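Local structure of putative thiol-disulfide oxidoreductase (Bacteroides vulgatus, 4GRF) at residues Val8-Thr13 and Leu102-Ile107; Asp35-Gly40 and Glu75-Ala80; Ser42-Glu47 and Gly109-Ile114. The protein probably acts as a thiol-disulfide oxidoreductase, this chain being the thioredoxin domain of a longer protein. All blocks are in the same frame, centred on the assembly; numbering follows the deposited sequence. Where two conformers were deposited one is given.

Interaction 1: residues Val8-Thr13 and Leu102-Ile107; sequences VAPAIT and LESYCI. With GSH (glutathione), chain H.
Pro-10 holds the end of Tyr-105 in two ways, laying CD of its ring over one face of the phenol while its carbonyl takes the hydroxyl. Pro-10 CD stands 3.7 Å from the centre of the Tyr-105 ring and 21° off the ring normal, a CH-pi contact displaced toward the rim. From the same residue, Pro-10 O accepts a hydrogen bond from Tyr-105 OH at 2.6 Å, with the donor in the carbonyl plane on a lone pair and a C=O...donor angle of 137°. Tyr-105 can reach this far because its CG lies anti to its own carbonyl carbon (chi1 -81°), which sends the ring out from the end of helix 95-104 toward the loop. The Ile-12 side chain runs at about a right angle to that of Tyr-105, and its CG1 is 3.6 Å from Tyr-105 CE1. The methyl of Ala-9 adds to the packing round the phenol oxygen, CB being 3.4 Å from Tyr-105 OH. With the ring pinned at face and hydroxyl, rotation of the phenol should be restrained.

Beside this, Ser-104 meets the other part of the proline ring, with OG 3.5 Å from Pro-10 CB. That hydroxyl is bonded to Val-101 O in its own helix, and it also accepts a hydrogen bond from water 1, which donates another to Ala-11 O at 2.7 Å. Tyr-105 also meets the ring of Phe-36 from strand 31-37.

At Cys-106 the helix stops with positive phi in a Schellman motif, Ile-107 N bonding back to Leu-102 O and Cys-106 N to Glu-103 O. This helix end carries the cysteine joined covalently to glutathione, on the flank of a thioredoxin fold.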
loop_
_atom_site.group_PDB
_atom_site.type_symbol
_atom_site.label_atom_id
_atom_site.label_comp_id
_atom_site.label_asym_id
_atom_site.label_seq_id
_atom_site.Cartn_x
_atom_site.Cartn_y
_atom_site.Cartn_z
ATOM N N VAL A 8 9.600 -4.810 -11.921
ATOM C CA VAL A 8 9.447 -3.373 -11.718
ATOM C C VAL A 8 7.984 -3.097 -11.378
ATOM O O VAL A 8 7.074 -3.510 -12.113
ATOM C CB VAL A 8 9.837 -2.597 -12.986
ATOM C CG1 VAL A 8 9.575 -1.102 -12.840
ATOM C CG2 VAL A 8 11.298 -2.871 -13.330
ATOM N N ALA A 9 7.748 -2.409 -10.265
ATOM C CA ALA A 9 6.384 -2.102 -9.876
ATOM C C ALA A 9 5.758 -1.116 -10.869
ATOM O O ALA A 9 6.283 -0.018 -11.091
ATOM C CB ALA A 9 6.358 -1.532 -8.473
ATOM N N PRO A 10 4.633 -1.500 -11.473
ATOM C CA PRO A 10 3.930 -0.589 -12.372
ATOM C C PRO A 10 3.446 0.707 -11.724
ATOM O O PRO A 10 3.260 0.798 -10.494
ATOM C CB PRO A 10 2.752 -1.425 -12.867
ATOM C CG PRO A 10 3.207 -2.820 -12.741
ATOM C CD PRO A 10 4.041 -2.846 -11.498
ATOM N N ALA A 11 3.267 1.716 -12.563
ATOM C CA ALA A 11 2.836 3.015 -12.086
ATOM C C ALA A 11 1.481 2.941 -11.361
ATOM O O ALA A 11 0.594 2.169 -11.715
ATOM C CB ALA A 11 2.787 4.005 -13.242
ATOM N N ILE A 12 1.348 3.772 -10.328
ATOM C CA ILE A 12 0.102 3.953 -9.602
ATOM C C ILE A 12 -0.024 5.438 -9.257
ATOM O O ILE A 12 0.941 6.049 -8.765
ATOM C CB ILE A 12 0.070 3.185 -8.253
ATOM C CG1 ILE A 12 0.407 1.698 -8.395
ATOM C CG2 ILE A 12 -1.301 3.319 -7.588
ATOM C CD1 ILE A 12 0.581 1.022 -7.049
ATOM N N THR A 13 -1.201 6.018 -9.508
ATOM C CA THR A 13 -1.517 7.347 -9.033
ATOM C C THR A 13 -2.934 7.331 -8.504
ATOM O O THR A 13 -3.809 6.704 -9.103
ATOM C CB THR A 13 -1.438 8.412 -10.142
ATOM O OG1 THR A 13 -0.189 8.300 -10.833
ATOM C CG2 THR A 13 -1.532 9.800 -9.544
ATOM N N LEU A 102 -5.181 -2.902 -11.166
ATOM C CA LEU A 102 -5.310 -4.293 -10.776
ATOM C C LEU A 102 -4.743 -5.241 -11.814
ATOM O O LEU A 102 -4.091 -6.218 -11.465
ATOM C CB LEU A 102 -6.754 -4.659 -10.498
ATOM C CG LEU A 102 -7.355 -3.886 -9.321
ATOM C CD1 LEU A 102 -8.794 -4.302 -9.116
ATOM C CD2 LEU A 102 -6.549 -4.108 -8.045
ATOM N N GLU A 103 -5.006 -4.977 -13.087
ATOM C CA GLU A 103 -4.469 -5.841 -14.123
ATOM C C GLU A 103 -2.947 -5.748 -14.165
ATOM O O GLU A 103 -2.268 -6.762 -14.250
ATOM C CB GLU A 103 -5.072 -5.493 -15.472
ATOM C CG GLU A 103 -6.528 -5.911 -15.589
ATOM C CD GLU A 103 -7.125 -5.536 -16.929
ATOM O OE1 GLU A 103 -6.374 -5.006 -17.777
ATOM O OE2 GLU A 103 -8.337 -5.768 -17.128
ATOM N N SER A 104 -2.412 -4.538 -14.056
ATOM C CA SER A 104 -0.968 -4.344 -14.154
ATOM C C SER A 104 -0.204 -5.053 -13.029
ATOM O O SER A 104 0.926 -5.471 -13.228
ATOM C CB SER A 104 -0.622 -2.847 -14.203
ATOM O OG SER A 104 -0.685 -2.240 -12.928
ATOM N N TYR A 105 -0.823 -5.176 -11.844
ATOM C CA TYR A 105 -0.218 -5.887 -10.719
ATOM C C TYR A 105 -0.703 -7.324 -10.620
ATOM O O TYR A 105 -0.300 -8.057 -9.715
ATOM C CB TYR A 105 -0.494 -5.145 -9.397
ATOM C CG TYR A 105 0.446 -3.981 -9.164
ATOM C CD1 TYR A 105 0.195 -2.731 -9.727
ATOM C CD2 TYR A 105 1.601 -4.138 -8.388
ATOM C CE1 TYR A 105 1.052 -1.665 -9.506
ATOM C CE2 TYR A 105 2.464 -3.088 -8.152
ATOM C CZ TYR A 105 2.211 -1.859 -8.719
ATOM O OH TYR A 105 3.075 -0.839 -8.488
ATOM N N CYS A 106 -1.550 -7.704 -11.574
ATOM C CA CYS A 106 -2.200 -9.005 -11.610
ATOM C C CYS A 106 -2.800 -9.392 -10.266
ATOM O O CYS A 106 -2.553 -10.479 -9.732
ATOM C CB CYS A 106 -1.262 -10.102 -12.052
ATOM S SG CYS A 106 -2.191 -11.637 -12.138
ATOM N N ILE A 107 -3.597 -8.477 -9.727
ATOM C CA ILE A 107 -4.186 -8.673 -8.419
ATOM C C ILE A 107 -5.459 -9.453 -8.547
ATOM O O ILE A 107 -6.410 -9.030 -9.210
ATOM C CB ILE A 107 -4.482 -7.349 -7.707
ATOM C CG1 ILE A 107 -3.167 -6.614 -7.427
ATOM C CG2 ILE A 107 -5.217 -7.590 -6.400
ATOM C CD1 ILE A 107 -3.350 -5.173 -6.978
HETATM N N1 GSH H . 5.525 -9.051 -17.442
HETATM C CA1 GSH H . 4.454 -10.004 -17.042
HETATM C C1 GSH H . 3.943 -10.797 -18.215
HETATM O O11 GSH H . 3.853 -12.040 -18.106
HETATM O O12 GSH H . 3.620 -10.184 -19.259
HETATM C CB1 GSH H . 3.324 -9.218 -16.381
HETATM C CG1 GSH H . 2.042 -10.041 -16.273
HETATM C CD1 GSH H . 2.050 -10.898 -15.024
HETATM O OE1 GSH H . 2.954 -10.850 -14.202
HETATM N N2 GSH H . 1.002 -11.703 -14.862
HETATM C CA2 GSH H . 0.874 -12.516 -13.674
HETATM C C2 GSH H . 2.028 -13.460 -13.512
HETATM O O2 GSH H . 2.390 -14.178 -14.432
HETATM C CB2 GSH H . -0.435 -13.306 -13.703
HETATM S SG2 GSH H . -1.866 -12.266 -14.057
HETATM N N3 GSH H . 2.586 -13.442 -12.307
HETATM C CA3 GSH H . 3.680 -14.301 -11.901
HETATM C C3 GSH H . 3.839 -14.271 -10.391
HETATM O O31 GSH H . 4.764 -14.931 -9.882
HETATM O O32 GSH H . 3.045 -13.586 -9.699
HETATM O O HOH W 1 -0.309 0.497 -13.628
#

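Interaction 2: residues Asp35-Gly40 and Glu75-Ala80; sequences DFWFAG and EDWKKA
As strand 31-37 gives way to a loop it passes close to helix 74-84, the nearest CA atoms, those of Ala-39 and Ala-80, being 5.6 Å apart. Ala-39 points its methyl at the helix and sits between two successive turns, with CB 3.5 Å from Asp-76 O and 3.8 Å from Ala-80 CB. Its carbonyl turns to Arg-45 and its amide to Asp-71, while the carboxylate of Asp-76 forms a salt bridge with Arg-73.

Further back on the strand, Trp-37 carries CG between its backbone N and carbonyl carbon (chi1 72°), and this swings the six-membered ring over to the helix. The rim of that ring does the touching: Trp-37 CZ3 lies 3.8 Å from Ala-80 CB, which is near the ring plane, and Trp-37 CZ2 lies 3.6 Å from Trp-77 CD1. The helix belongs to a beta-alpha-beta crossover of the thioredoxin fold, joining the parallel strands 63-69 and 89-92, and Trp-37 lies between this helix and Cys-44 of the CxxC motif, touching both. The planes of the two indoles are inclined by 41°, and their N-H groups converge on water 2, which accepts from Trp-37 NE1 at 3.0 Å and from Trp-77 NE1 at 2.9 Å. Were Trp-37 replaced by an alanine, a gap would probably open beside Ala-80 and Cys-44, and water 2 would lose one of its two indole donors. Trp-77 itself extends with CG anti to its backbone N (chi1 174°) and packs onward against Ser-69 and Leu-92.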
loop_
_atom_site.group_PDB
_atom_site.type_symbol
_atom_site.label_atom_id
_atom_site.label_comp_id
_atom_site.label_asym_id
_atom_site.label_seq_id
_atom_site.Cartn_x
_atom_site.Cartn_y
_atom_site.Cartn_z
ATOM N N ASP A 35 -0.097 -1.262 -0.046
ATOM C CA ASP A 35 -1.247 -1.980 0.488
ATOM C C ASP A 35 -2.465 -1.698 -0.369
ATOM O O ASP A 35 -3.019 -0.603 -0.301
ATOM C CB ASP A 35 -1.491 -1.484 1.909
ATOM C CG ASP A 35 -2.689 -2.099 2.549
ATOM O OD1 ASP A 35 -3.113 -3.169 2.078
ATOM O OD2 ASP A 35 -3.208 -1.485 3.519
ATOM N N PHE A 36 -2.841 -2.657 -1.210
ATOM C CA PHE A 36 -4.056 -2.563 -2.001
ATOM C C PHE A 36 -5.231 -3.112 -1.184
ATOM O O PHE A 36 -5.200 -4.244 -0.686
ATOM C CB PHE A 36 -3.955 -3.376 -3.290
ATOM C CG PHE A 36 -2.858 -2.942 -4.245
ATOM C CD1 PHE A 36 -1.575 -3.433 -4.115
ATOM C CD2 PHE A 36 -3.131 -2.094 -5.303
ATOM C CE1 PHE A 36 -0.576 -3.059 -5.016
ATOM C CE2 PHE A 36 -2.144 -1.731 -6.202
ATOM C CZ PHE A 36 -0.871 -2.202 -6.044
ATOM N N TRP A 37 -6.276 -2.305 -1.069
ATOM C CA TRP A 37 -7.368 -2.608 -0.144
ATOM C C TRP A 37 -8.649 -1.880 -0.525
ATOM O O TRP A 37 -8.689 -1.093 -1.463
ATOM C CB TRP A 37 -6.958 -2.228 1.286
ATOM C CG TRP A 37 -6.913 -0.748 1.511
ATOM C CD1 TRP A 37 -6.009 0.135 0.992
ATOM C CD2 TRP A 37 -7.807 0.025 2.305
ATOM N NE1 TRP A 37 -6.281 1.398 1.408
ATOM C CE2 TRP A 37 -7.398 1.368 2.202
ATOM C CE3 TRP A 37 -8.939 -0.279 3.062
ATOM C CZ2 TRP A 37 -8.053 2.398 2.846
ATOM C CZ3 TRP A 37 -9.591 0.747 3.695
ATOM C CH2 TRP A 37 -9.144 2.077 3.589
ATOM N N PHE A 38 -9.717 -2.164 0.217
ATOM C CA PHE A 38 -10.909 -1.347 0.146
ATOM C C PHE A 38 -11.643 -1.575 1.460
ATOM O O PHE A 38 -11.361 -2.525 2.172
ATOM C CB PHE A 38 -11.805 -1.718 -1.054
ATOM C CG PHE A 38 -12.051 -3.183 -1.186
ATOM C CD1 PHE A 38 -11.141 -3.989 -1.863
ATOM C CD2 PHE A 38 -13.174 -3.774 -0.635
ATOM C CE1 PHE A 38 -11.355 -5.354 -1.983
ATOM C CE2 PHE A 38 -13.397 -5.141 -0.762
ATOM C CZ PHE A 38 -12.480 -5.929 -1.435
ATOM N N ALA A 39 -12.559 -0.674 1.780
ATOM C CA ALA A 39 -13.217 -0.658 3.078
ATOM C C ALA A 39 -13.920 -1.977 3.423
ATOM O O ALA A 39 -13.929 -2.383 4.596
ATOM C CB ALA A 39 -14.210 0.500 3.120
ATOM N N GLY A 40 -14.487 -2.642 2.418
ATOM C CA GLY A 40 -15.234 -3.887 2.636
ATOM C C GLY A 40 -14.387 -5.150 2.693
ATOM O O GLY A 40 -14.911 -6.272 2.650
ATOM N N GLU A 75 -16.809 8.070 0.402
ATOM C CA GLU A 75 -17.257 8.120 1.788
ATOM C C GLU A 75 -16.850 6.864 2.557
ATOM O O GLU A 75 -16.441 6.948 3.703
ATOM C CB GLU A 75 -18.780 8.306 1.856
ATOM C CG GLU A 75 -19.570 7.414 0.911
ATOM C CD GLU A 75 -21.031 7.822 0.805
ATOM O OE1 GLU A 75 -21.418 8.390 -0.242
ATOM O OE2 GLU A 75 -21.790 7.581 1.770
ATOM N N ASP A 76 -16.977 5.701 1.910
ATOM C CA ASP A 76 -16.630 4.421 2.538
ATOM C C ASP A 76 -15.134 4.357 2.858
ATOM O O ASP A 76 -14.729 3.881 3.929
ATOM C CB ASP A 76 -16.978 3.225 1.639
ATOM C CG ASP A 76 -18.467 3.027 1.436
ATOM O OD1 ASP A 76 -19.273 3.523 2.244
ATOM O OD2 ASP A 76 -18.815 2.336 0.453
ATOM N N TRP A 77 -14.331 4.826 1.909
ATOM C CA TRP A 77 -12.879 4.906 2.055
ATOM C C TRP A 77 -12.475 5.786 3.241
ATOM O O TRP A 77 -11.696 5.372 4.107
ATOM C CB TRP A 77 -12.311 5.446 0.749
ATOM C CG TRP A 77 -10.869 5.741 0.714
ATOM C CD1 TRP A 77 -9.842 4.848 0.904
ATOM C CD2 TRP A 77 -10.249 7.011 0.426
ATOM N NE1 TRP A 77 -8.639 5.487 0.766
ATOM C CE2 TRP A 77 -8.855 6.809 0.464
ATOM C CE3 TRP A 77 -10.736 8.290 0.129
ATOM C CZ2 TRP A 77 -7.943 7.841 0.239
ATOM C CZ3 TRP A 77 -9.820 9.320 -0.107
ATOM C CH2 TRP A 77 -8.440 9.084 -0.040
ATOM N N LYS A 78 -13.025 6.994 3.309
ATOM C CA LYS A 78 -12.691 7.912 4.389
ATOM C C LYS A 78 -13.156 7.402 5.754
ATOM O O LYS A 78 -12.428 7.508 6.763
ATOM C CB LYS A 78 -13.255 9.313 4.073
ATOM C CG LYS A 78 -12.481 9.981 2.947
ATOM C CD LYS A 78 -12.917 11.403 2.632
ATOM C CE LYS A 78 -14.360 11.467 2.163
ATOM N NZ LYS A 78 -14.693 12.825 1.650
ATOM N N LYS A 79 -14.340 6.813 5.791
ATOM C CA LYS A 79 -14.846 6.264 7.037
ATOM C C LYS A 79 -13.926 5.162 7.537
ATOM O O LYS A 79 -13.697 5.057 8.727
ATOM C CB LYS A 79 -16.263 5.724 6.881
ATOM C CG LYS A 79 -17.321 6.807 6.745
ATOM C CD LYS A 79 -18.696 6.227 6.417
ATOM C CE LYS A 79 -19.778 7.302 6.486
ATOM N NZ LYS A 79 -21.062 6.912 5.831
ATOM N N ALA A 80 -13.391 4.343 6.632
ATOM C CA ALA A 80 -12.553 3.236 7.054
ATOM C C ALA A 80 -11.255 3.771 7.637
ATOM O O ALA A 80 -10.745 3.266 8.644
ATOM C CB ALA A 80 -12.275 2.290 5.881
HETATM O O HOH W 2 -6.070 4.251 0.374
#

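Interaction 3: residues Ser42-Glu47 and Gly109-Ile114; sequences SWCRKE and GFPHII
OE1 of Glu-47 accepts a hydrogen bond from Gly-129 N, and the same buried side chain, bent at chi2 (-59°), rests its CG 4.1 Å from Ile-113 CD1. A turn earlier in the helix, the sulfur of Cys-44, oxidised in a disulfide with Cys-41, lies against the cis-proline loop: Cys-44 SG is 3.5 Å from Pro-111 CA and 3.7 Å from Pro-111 CB. Phe-110 CB adds a third touch at 3.9 Å from the same SG, while the Phe-110 ring leads away to meet Phe-38 edge-to-face. Cys-44 has SG anti to its carbonyl carbon (chi1 -59°), a turn that lays the sulfur alongside the loop, and Trp-37 of strand 31-37 also packs on this side chain.

The proline ring meets the helix start a residue earlier as well. Pro-111 CD is 3.9 Å from Trp-43 CB, and Pro-111 CG comes to the edge of the indole near its plane, 4.1 Å from Trp-43 CD1. One face of that indole is overlaid by Lys-46 CD.

A cis-proline facing a CxxC helix is a hallmark of the thioredoxin fold. No hydrogen bond joins the two segments, and the neighbours of the sulfur across the contact are carbons, an arrangement consistent with a disulfide that can open and close without giving up a polar bond to this loop.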
loop_
_atom_site.group_PDB
_atom_site.type_symbol
_atom_site.label_atom_id
_atom_site.label_comp_id
_atom_site.label_asym_id
_atom_site.label_seq_id
_atom_site.Cartn_x
_atom_site.Cartn_y
_atom_site.Cartn_z
ATOM N N SER A 42 -12.372 -7.200 5.074
ATOM C CA SER A 42 -12.160 -7.367 6.516
ATOM C C SER A 42 -10.705 -7.648 6.858
ATOM O O SER A 42 -10.119 -7.040 7.738
ATOM C CB SER A 42 -12.999 -8.528 7.042
ATOM O OG SER A 42 -14.324 -8.123 7.282
ATOM N N TRP A 43 -10.129 -8.600 6.153
ATOM C CA TRP A 43 -8.771 -8.991 6.426
ATOM C C TRP A 43 -7.804 -7.838 6.174
ATOM O O TRP A 43 -6.811 -7.692 6.883
ATOM C CB TRP A 43 -8.381 -10.176 5.547
ATOM C CG TRP A 43 -7.547 -11.004 6.306
ATOM C CD1 TRP A 43 -6.182 -11.032 6.311
ATOM C CD2 TRP A 43 -7.982 -11.875 7.342
ATOM N NE1 TRP A 43 -5.743 -11.927 7.262
ATOM C CE2 TRP A 43 -6.833 -12.454 7.910
ATOM C CE3 TRP A 43 -9.241 -12.249 7.824
ATOM C CZ2 TRP A 43 -6.905 -13.389 8.939
ATOM C CZ3 TRP A 43 -9.309 -13.169 8.842
ATOM C CH2 TRP A 43 -8.148 -13.730 9.393
ATOM N N CYS A 44 -8.090 -7.027 5.166
ATOM C CA CYS A 44 -7.280 -5.808 4.917
ATOM C C CYS A 44 -7.272 -4.908 6.158
ATOM O O CYS A 44 -6.225 -4.428 6.602
ATOM C CB CYS A 44 -7.845 -5.008 3.721
ATOM S SG CYS A 44 -7.922 -5.870 2.117
ATOM N N ARG A 45 -8.446 -4.703 6.737
ATOM C CA ARG A 45 -8.595 -3.800 7.852
ATOM C C ARG A 45 -7.868 -4.386 9.054
ATOM O O ARG A 45 -7.273 -3.657 9.856
ATOM C CB ARG A 45 -10.074 -3.626 8.207
ATOM C CG ARG A 45 -10.999 -3.376 7.019
ATOM C CD ARG A 45 -11.001 -1.927 6.540
ATOM N NE ARG A 45 -11.329 -0.988 7.619
ATOM C CZ ARG A 45 -12.550 -0.535 7.906
ATOM N NH1 ARG A 45 -13.595 -0.875 7.187
ATOM N NH2 ARG A 45 -12.718 0.279 8.923
ATOM N N LYS A 46 -7.932 -5.709 9.196
ATOM C CA LYS A 46 -7.293 -6.374 10.335
ATOM C C LYS A 46 -5.773 -6.314 10.301
ATOM O O LYS A 46 -5.119 -6.594 11.303
ATOM C CB LYS A 46 -7.746 -7.824 10.458
ATOM C CG LYS A 46 -9.179 -7.964 10.941
ATOM C CD LYS A 46 -9.659 -9.405 10.881
ATOM C CE LYS A 46 -9.050 -10.212 12.014
ATOM N NZ LYS A 46 -9.706 -11.536 12.189
ATOM N N GLU A 47 -5.190 -5.926 9.177
ATOM C CA GLU A 47 -3.742 -5.799 9.110
ATOM C C GLU A 47 -3.256 -4.451 9.700
ATOM O O GLU A 47 -2.057 -4.234 9.897
ATOM C CB GLU A 47 -3.266 -5.902 7.651
ATOM C CG GLU A 47 -3.429 -7.270 7.015
ATOM C CD GLU A 47 -2.679 -8.354 7.753
ATOM O OE1 GLU A 47 -1.547 -8.087 8.209
ATOM O OE2 GLU A 47 -3.213 -9.472 7.862
ATOM N N GLY A 109 -6.677 -11.279 -5.515
ATOM C CA GLY A 109 -7.350 -11.268 -4.212
ATOM C C GLY A 109 -6.787 -10.213 -3.287
ATOM O O GLY A 109 -5.700 -9.691 -3.523
ATOM N N PHE A 110 -7.541 -9.906 -2.236
ATOM C CA PHE A 110 -7.157 -8.895 -1.238
ATOM C C PHE A 110 -7.170 -9.512 0.149
ATOM O O PHE A 110 -7.931 -10.441 0.403
ATOM C CB PHE A 110 -8.137 -7.729 -1.253
ATOM C CG PHE A 110 -8.203 -7.010 -2.558
ATOM C CD1 PHE A 110 -8.898 -7.555 -3.621
ATOM C CD2 PHE A 110 -7.587 -5.780 -2.727
ATOM C CE1 PHE A 110 -8.966 -6.894 -4.840
ATOM C CE2 PHE A 110 -7.662 -5.111 -3.936
ATOM C CZ PHE A 110 -8.354 -5.669 -4.995
ATOM N N PRO A 111 -6.325 -9.007 1.062
ATOM C CA PRO A 111 -5.373 -7.934 0.879
ATOM C C PRO A 111 -4.260 -8.326 -0.105
ATOM O O PRO A 111 -3.990 -9.503 -0.298
ATOM C CB PRO A 111 -4.778 -7.757 2.288
ATOM C CG PRO A 111 -4.895 -9.097 2.917
ATOM C CD PRO A 111 -6.159 -9.683 2.364
ATOM N N HIS A 112 -3.666 -7.315 -0.722
ATOM C CA HIS A 112 -2.500 -7.482 -1.548
ATOM C C HIS A 112 -1.453 -6.489 -1.035
ATOM O O HIS A 112 -1.586 -5.259 -1.216
ATOM C CB HIS A 112 -2.801 -7.221 -3.004
ATOM C CG HIS A 112 -1.701 -7.635 -3.904
ATOM N ND1 HIS A 112 -1.388 -8.960 -4.117
ATOM C CD2 HIS A 112 -0.827 -6.917 -4.641
ATOM C CE1 HIS A 112 -0.363 -9.036 -4.944
ATOM N NE2 HIS A 112 -0.009 -7.811 -5.283
ATOM N N ILE A 113 -0.461 -7.027 -0.328
ATOM C CA ILE A 113 0.547 -6.177 0.299
ATOM C C ILE A 113 1.943 -6.608 -0.148
ATOM O O ILE A 113 2.357 -7.756 0.067
ATOM C CB ILE A 113 0.461 -6.245 1.827
ATOM C CG1 ILE A 113 -0.965 -5.961 2.290
ATOM C CG2 ILE A 113 1.437 -5.256 2.445
ATOM C CD1 ILE A 113 -1.158 -6.065 3.793
ATOM N N ILE A 114 2.651 -5.680 -0.771
ATOM C CA ILE A 114 3.960 -5.942 -1.336
ATOM C C ILE A 114 4.969 -4.908 -0.825
ATOM O O ILE A 114 4.584 -3.859 -0.340
ATOM C CB ILE A 114 3.942 -5.905 -2.871
ATOM C CG1 ILE A 114 3.494 -4.523 -3.379
ATOM C CG2 ILE A 114 3.009 -6.988 -3.412
ATOM C CD1 ILE A 114 3.579 -4.364 -4.878
#

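Overall arrangement
From the N terminus, the loop at 8-13 comes first, and its contact with 102-107 closes a loop of 88 intervening residues, with strands 31-37, 63-69 and 89-92 between its ends. Interaction 2 falls wholly within it along the chain, joining the end of strand 31-37 to helix 74-84. Segment 42-47 lies inside both loops, but its partner 109-114 lies beyond 102-107, so interaction 3 crosses interactions 1 and 2. Phe-36 is the meeting point: it packs on Ile-12, Tyr-105 and Ile-107 of interaction 1, while Phe-36 N probably bonds to His-112 O across neighbouring antiparallel strands. Together the contacts tie the N-terminal loop and three helices to one sheet.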